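Local structure of FG41 Malonate Semialdehyde Decarboxylase (Coryneform bacterium, 4LHP) at residues A[20-25]-A[90-95]. The protein belongs to the tautomerase superfamily (MIF clan) of small alpha/beta enzymes that assemble from several subunits, here three. Sequence-based numbering, arbitrary orientation.
Sequences ADAVHD and ESLAPI
S91 meets helix 13-31 through its hydroxyl: OG lies 3.4 Å from A22 CB and 3.4 Å from A22 O. The backbones come nearest at this pair, the two CA atoms being 5.9 Å apart, a close approach permitted by two small side chains facing each other. A chi1 of 82° turns OG back over its own backbone, where it hydrogen-bonds to I88 O, about one turn earlier in helix 78-92, and still lies against A22; that meeting is van der Waals, chiefly through A22 CB. One residue on, L92 sends CD2 to A22 CB at 3.9 Å and, more loosely, to V23 CG2 at 4.3 Å. The same buried side chain touches I19, also of helix 13-31, and the loop residue V97. In this tautomerase-family alpha/beta fold, helices 13-31 and 78-92 pack beside each other on one face of the four-stranded mixed sheet; segment 90-95 covers the last part of helix 78-92 and the chain that follows on the way to strand 102-109. Residues 93-95 keep helical backbone angles without the regular bonds, with a weak bond from I95 N to L92 O, 3.1 Å. I95 then points back at the first helix, its extended branch (chi2 167°) carrying CD1 to within 3.4 Å of A22 CB, tighter than ordinary carbon-carbon contact, while I19 is touched by the same side chain and I95 O accepts a hydrogen bond from Q15 NE2.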
loop_
_atom_site.group_PDB
_atom_site.type_symbol
_atom_site.label_atom_id
_atom_site.label_comp_id
_atom_site.label_asym_id
_atom_site.label_seq_id
_atom_site.Cartn_x
_atom_site.Cartn_y
_atom_site.Cartn_z
ATOM N N ALA A 20 14.857 -1.216 -9.608
ATOM C CA ALA A 20 14.871 -1.004 -8.165
ATOM C C ALA A 20 16.137 -0.272 -7.730
ATOM O O ALA A 20 16.094 0.596 -6.858
ATOM C CB ALA A 20 14.748 -2.335 -7.439
ATOM N N ASP A 21 17.263 -0.622 -8.344
ATOM C CA ASP A 21 18.536 0.014 -8.026
ATOM C C ASP A 21 18.501 1.496 -8.379
ATOM O O ASP A 21 19.001 2.336 -7.631
ATOM C CB ASP A 21 19.678 -0.666 -8.782
ATOM C CG ASP A 21 20.008 -2.041 -8.235
ATOM O OD1 ASP A 21 19.881 -2.251 -7.011
ATOM O OD2 ASP A 21 20.403 -2.914 -9.032
ATOM N N ALA A 22 17.900 1.809 -9.520
ATOM C CA ALA A 22 17.872 3.176 -10.019
ATOM C C ALA A 22 16.992 4.064 -9.149
ATOM O O ALA A 22 17.316 5.227 -8.905
ATOM C CB ALA A 22 17.386 3.195 -11.457
ATOM N N VAL A 23 15.873 3.521 -8.686
ATOM C CA VAL A 23 14.965 4.289 -7.848
ATOM C C VAL A 23 15.631 4.596 -6.512
ATOM O O VAL A 23 15.573 5.725 -6.031
ATOM C CB VAL A 23 13.627 3.562 -7.629
ATOM C CG1 VAL A 23 12.759 4.327 -6.641
ATOM C CG2 VAL A 23 12.897 3.400 -8.955
ATOM N N HIS A 24 16.281 3.601 -5.918
ATOM C CA HIS A 24 16.978 3.832 -4.659
ATOM C C HIS A 24 18.050 4.903 -4.822
ATOM O O HIS A 24 18.093 5.866 -4.058
ATOM C CB HIS A 24 17.624 2.556 -4.120
ATOM C CG HIS A 24 18.293 2.747 -2.796
ATOM N ND1 HIS A 24 17.610 3.162 -1.674
ATOM C CD2 HIS A 24 19.587 2.612 -2.417
ATOM C CE1 HIS A 24 18.448 3.261 -0.658
ATOM N NE2 HIS A 24 19.655 2.929 -1.083
ATOM N N ASP A 25 18.918 4.729 -5.816
ATOM C CA ASP A 25 20.012 5.670 -6.041
ATOM C C ASP A 25 19.486 7.087 -6.253
ATOM O O ASP A 25 20.094 8.056 -5.798
ATOM C CB ASP A 25 20.864 5.241 -7.239
ATOM C CG ASP A 25 21.676 3.989 -6.962
ATOM O OD1 ASP A 25 21.791 3.598 -5.780
ATOM O OD2 ASP A 25 22.208 3.401 -7.927
ATOM N N GLU A 90 14.323 10.005 -14.945
ATOM C CA GLU A 90 15.501 10.181 -15.783
ATOM C C GLU A 90 16.470 9.008 -15.632
ATOM O O GLU A 90 17.172 8.649 -16.582
ATOM C CB GLU A 90 16.202 11.503 -15.474
ATOM C CG GLU A 90 15.430 12.711 -15.918
ATOM C CD GLU A 90 16.197 13.989 -15.663
ATOM O OE1 GLU A 90 17.429 13.907 -15.450
ATOM O OE2 GLU A 90 15.576 15.076 -15.662
ATOM N N SER A 91 16.501 8.410 -14.444
ATOM C CA SER A 91 17.402 7.289 -14.183
ATOM C C SER A 91 16.872 5.989 -14.784
ATOM O O SER A 91 17.631 5.049 -15.025
ATOM C CB SER A 91 17.636 7.112 -12.675
ATOM O OG SER A 91 16.588 6.396 -12.040
ATOM N N LEU A 92 15.564 5.940 -15.016
ATOM C CA LEU A 92 14.921 4.742 -15.539
ATOM C C LEU A 92 15.008 4.647 -17.065
ATOM O O LEU A 92 14.891 3.559 -17.629
ATOM C CB LEU A 92 13.450 4.703 -15.117
ATOM C CG LEU A 92 13.106 4.433 -13.648
ATOM C CD1 LEU A 92 11.597 4.268 -13.502
ATOM C CD2 LEU A 92 13.830 3.209 -13.114
ATOM N N ALA A 93 15.203 5.782 -17.729
ATOM C CA ALA A 93 15.218 5.817 -19.191
ATOM C C ALA A 93 16.268 4.878 -19.797
ATOM O O ALA A 93 15.931 4.001 -20.593
ATOM C CB ALA A 93 15.424 7.245 -19.684
ATOM N N PRO A 94 17.546 5.056 -19.425
ATOM C CA PRO A 94 18.598 4.196 -19.980
ATOM C C PRO A 94 18.396 2.724 -19.633
ATOM O O PRO A 94 18.900 1.846 -20.335
ATOM C CB PRO A 94 19.871 4.725 -19.313
ATOM C CG PRO A 94 19.401 5.410 -18.080
ATOM C CD PRO A 94 18.090 6.019 -18.454
ATOM N N ILE A 95 17.665 2.465 -18.554
ATOM C CA ILE A 95 17.425 1.105 -18.089
ATOM C C ILE A 95 16.372 0.395 -18.934
ATOM O O ILE A 95 16.304 -0.834 -18.948
ATOM C CB ILE A 95 17.002 1.105 -16.606
ATOM C CG1 ILE A 95 18.243 1.164 -15.717
ATOM C CG2 ILE A 95 16.181 -0.132 -16.269
ATOM C CD1 ILE A 95 17.948 1.468 -14.274
#